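Local atomic coordinates of DNA polymerase sliding clamp B (Sulfolobus tokodaii, PDB entry 3AIZ), a protein that serves as a subunit of a ring-shaped sliding clamp that encircles DNA and tethers DNA polymerase and other DNA-processing proteins to it. Residues K44-I49 with L240-A245. Numbering follows the deposited sequence.
Sequences KVLMVI and LIFWIA
Met47 and Trp243 face each other as a hydrogen-bonded antiparallel pair, Met47 N giving to Trp243 O (2.9 Å) and Trp243 N returning a more bent bond to Met47 O (3.1 Å, 146° at the hydrogen). Ile49 and Ile241 form the next such pair: Ile49 N meets Ile241 O at 2.8 Å, and Ile241 N closes the ring on Ile49 O. Beyond the strand end, Ala245 N adds a fifth backbone bond, to Val45 O. Through these bonds strand 46-53 of the N-terminal half and strand 239-244 of the C-terminal half lie edge to edge, joining the beta structure of the two halves of a PCNA-type clamp subunit; strands 34-40 and 226-233 continue it beyond them. Apolar contacts follow on both faces. On the one carrying Leu46, Val48, Phe242 and Ile244, Val48 stands alongside the Phe242 ring, its CG1 3.8 Å from Phe242 CE2. Leu46 CD1 fits between Phe242 CD2 and Ile244 CG1 (3.9 Å to the latter), and Val204 and Val208 of helix 202-211 touch Leu46 as well. On the other face, Ile49 CB packs against Ile241 CB. With CG1 beside the backbone N (chi1 -64°) and the chain then extended, Ile49 brings CD1 to the edge of the Trp243 indole, 4.2 Å from Trp243 CD1. Met47 SD makes an oblique Met-aromatic contact with the same indole, whose NE1 has a weak hydrogen bond to Glu127.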
ATOM      1  N   LYS A  44     -33.050  14.884 -24.482  1.00 46.05           N
ATOM      2  CA  LYS A  44     -34.463  14.740 -24.145  1.00 46.38           C
ATOM      3  C   LYS A  44     -34.959  13.298 -24.226  1.00 40.88           C
ATOM      4  O   LYS A  44     -36.163  13.051 -24.240  1.00 41.63           O
ATOM      5  CB  LYS A  44     -35.323  15.642 -25.037  1.00 43.30           C
ATOM      6  CG  LYS A  44     -34.965  17.118 -24.959  1.00 45.19           C
ATOM      7  CD  LYS A  44     -35.067  17.635 -23.533  1.00 49.38           C
ATOM      8  CE  LYS A  44     -34.809  19.132 -23.467  1.00 52.89           C
ATOM      9  NZ  LYS A  44     -33.461  19.488 -23.985  1.00 52.23           N
ATOM     10  N   VAL A  45     -34.031  12.349 -24.268  1.00 38.27           N
ATOM     11  CA  VAL A  45     -34.397  10.942 -24.378  1.00 39.68           C
ATOM     12  C   VAL A  45     -34.551  10.284 -23.009  1.00 38.76           C
ATOM     13  O   VAL A  45     -35.382   9.392 -22.830  1.00 38.43           O
ATOM     14  CB  VAL A  45     -33.366  10.153 -25.210  1.00 39.74           C
ATOM     15  CG1 VAL A  45     -33.732   8.678 -25.253  1.00 37.22           C
ATOM     16  CG2 VAL A  45     -33.275  10.724 -26.616  1.00 43.79           C
ATOM     17  N   LEU A  46     -33.755  10.731 -22.045  1.00 36.58           N
ATOM     18  CA  LEU A  46     -33.759  10.132 -20.716  1.00 33.27           C
ATOM     19  C   LEU A  46     -34.137  11.140 -19.640  1.00 35.23           C
ATOM     20  O   LEU A  46     -33.530  12.207 -19.536  1.00 37.37           O
ATOM     21  CB  LEU A  46     -32.385   9.539 -20.399  1.00 34.48           C
ATOM     22  CG  LEU A  46     -32.205   8.962 -18.994  1.00 30.72           C
ATOM     23  CD1 LEU A  46     -33.070   7.727 -18.810  1.00 32.54           C
ATOM     24  CD2 LEU A  46     -30.747   8.636 -18.737  1.00 31.33           C
ATOM     25  N   MET A  47     -35.138  10.794 -18.838  1.00 34.90           N
ATOM     26  CA  MET A  47     -35.524  11.617 -17.700  1.00 36.64           C
ATOM     27  C   MET A  47     -35.122  10.948 -16.394  1.00 37.35           C
ATOM     28  O   MET A  47     -35.628   9.880 -16.053  1.00 37.50           O
ATOM     29  CB  MET A  47     -37.029  11.880 -17.699  1.00 36.19           C
ATOM     30  CG  MET A  47     -37.524  12.575 -16.438  1.00 38.45           C
ATOM     31  SD  MET A  47     -39.276  12.988 -16.501  1.00 40.26           S
ATOM     32  CE  MET A  47     -39.299  14.105 -17.902  1.00 44.58           C
ATOM     33  N   VAL A  48     -34.208  11.578 -15.665  1.00 37.73           N
ATOM     34  CA  VAL A  48     -33.768  11.041 -14.386  1.00 38.10           C
ATOM     35  C   VAL A  48     -34.560  11.660 -13.240  1.00 41.22           C
ATOM     36  O   VAL A  48     -34.650  12.882 -13.123  1.00 42.06           O
ATOM     37  CB  VAL A  48     -32.266  11.274 -14.156  1.00 38.78           C
ATOM     38  CG1 VAL A  48     -31.826  10.624 -12.856  1.00 36.98           C
ATOM     39  CG2 VAL A  48     -31.463  10.723 -15.323  1.00 41.00           C
ATOM     40  N   ILE A  49     -35.138  10.807 -12.401  1.00 38.83           N
ATOM     41  CA  ILE A  49     -35.916  11.269 -11.260  1.00 36.69           C
ATOM     42  C   ILE A  49     -35.393  10.692  -9.952  1.00 38.36           C
ATOM     43  O   ILE A  49     -35.191   9.485  -9.824  1.00 39.26           O
ATOM     44  CB  ILE A  49     -37.406  10.903 -11.397  1.00 35.47           C
ATOM     45  CG1 ILE A  49     -38.030  11.624 -12.592  1.00 36.93           C
ATOM     46  CG2 ILE A  49     -38.160  11.257 -10.129  1.00 38.10           C
ATOM     47  CD1 ILE A  49     -39.489  11.296 -12.796  1.00 35.74           C
ATOM     48  N   LEU A 240     -35.125   5.770  -7.109  1.00 37.09           N
ATOM     49  CA  LEU A 240     -34.668   6.270  -8.399  1.00 35.47           C
ATOM     50  C   LEU A 240     -35.667   5.867  -9.474  1.00 33.44           C
ATOM     51  O   LEU A 240     -36.136   4.732  -9.501  1.00 33.51           O
ATOM     52  CB  LEU A 240     -33.282   5.723  -8.740  1.00 34.97           C
ATOM     53  CG  LEU A 240     -32.094   6.651  -8.482  1.00 37.80           C
ATOM     54  CD1 LEU A 240     -30.784   5.943  -8.790  1.00 37.36           C
ATOM     55  CD2 LEU A 240     -32.222   7.922  -9.302  1.00 36.13           C
ATOM     56  N   ILE A 241     -35.997   6.803 -10.354  1.00 31.11           N
ATOM     57  CA  ILE A 241     -36.965   6.539 -11.409  1.00 31.16           C
ATOM     58  C   ILE A 241     -36.452   7.054 -12.743  1.00 32.83           C
ATOM     59  O   ILE A 241     -36.097   8.226 -12.871  1.00 32.84           O
ATOM     60  CB  ILE A 241     -38.327   7.188 -11.103  1.00 36.33           C
ATOM     61  CG1 ILE A 241     -38.854   6.709  -9.748  1.00 37.22           C
ATOM     62  CG2 ILE A 241     -39.325   6.881 -12.210  1.00 33.48           C
ATOM     63  CD1 ILE A 241     -40.173   7.325  -9.354  1.00 40.92           C
ATOM     64  N   PHE A 242     -36.412   6.173 -13.735  1.00 32.61           N
ATOM     65  CA  PHE A 242     -35.925   6.542 -15.057  1.00 31.00           C
ATOM     66  C   PHE A 242     -37.021   6.426 -16.103  1.00 29.71           C
ATOM     67  O   PHE A 242     -37.898   5.571 -16.008  1.00 32.70           O
ATOM     68  CB  PHE A 242     -34.735   5.667 -15.455  1.00 31.95           C
ATOM     69  CG  PHE A 242     -33.542   5.822 -14.559  1.00 31.29           C
ATOM     70  CD1 PHE A 242     -33.350   4.969 -13.486  1.00 29.40           C
ATOM     71  CD2 PHE A 242     -32.610   6.819 -14.793  1.00 31.46           C
ATOM     72  CE1 PHE A 242     -32.252   5.107 -12.661  1.00 30.53           C
ATOM     73  CE2 PHE A 242     -31.511   6.964 -13.971  1.00 33.26           C
ATOM     74  CZ  PHE A 242     -31.332   6.106 -12.904  1.00 34.31           C
ATOM     75  N   TRP A 243     -36.965   7.299 -17.100  1.00 29.63           N
ATOM     76  CA  TRP A 243     -37.863   7.222 -18.242  1.00 32.46           C
ATOM     77  C   TRP A 243     -37.056   7.295 -19.529  1.00 32.52           C
ATOM     78  O   TRP A 243     -36.343   8.269 -19.770  1.00 31.95           O
ATOM     79  CB  TRP A 243     -38.901   8.345 -18.201  1.00 35.15           C
ATOM     80  CG  TRP A 243     -40.007   8.112 -17.216  1.00 34.84           C
ATOM     81  CD1 TRP A 243     -40.106   8.625 -15.957  1.00 38.36           C
ATOM     82  CD2 TRP A 243     -41.174   7.306 -17.414  1.00 36.26           C
ATOM     83  NE1 TRP A 243     -41.263   8.189 -15.357  1.00 37.85           N
ATOM     84  CE2 TRP A 243     -41.937   7.378 -16.231  1.00 37.83           C
ATOM     85  CE3 TRP A 243     -41.650   6.531 -18.477  1.00 36.49           C
ATOM     86  CZ2 TRP A 243     -43.147   6.705 -16.081  1.00 37.55           C
ATOM     87  CZ3 TRP A 243     -42.852   5.863 -18.326  1.00 34.79           C
ATOM     88  CH2 TRP A 243     -43.586   5.955 -17.137  1.00 38.63           C
ATOM     89  N   ILE A 244     -37.164   6.254 -20.348  1.00 35.27           N
ATOM     90  CA  ILE A 244     -36.424   6.188 -21.602  1.00 33.96           C
ATOM     91  C   ILE A 244     -37.359   6.360 -22.791  1.00 32.14           C
ATOM     92  O   ILE A 244     -38.341   5.632 -22.929  1.00 32.03           O
ATOM     93  CB  ILE A 244     -35.664   4.851 -21.752  1.00 32.45           C
ATOM     94  CG1 ILE A 244     -34.610   4.694 -20.654  1.00 32.15           C
ATOM     95  CG2 ILE A 244     -35.003   4.768 -23.116  1.00 35.81           C
ATOM     96  CD1 ILE A 244     -35.178   4.345 -19.298  1.00 33.00           C
ATOM     97  N   ALA A 245     -37.054   7.328 -23.646  1.00 31.30           N
ATOM     98  CA  ALA A 245     -37.826   7.530 -24.864  1.00 34.38           C
ATOM     99  C   ALA A 245     -37.501   6.423 -25.857  1.00 38.91           C
ATOM    100  O   ALA A 245     -36.332   6.177 -26.159  1.00 40.68           O
ATOM    101  CB  ALA A 245     -37.526   8.891 -25.466  1.00 37.35           C
TER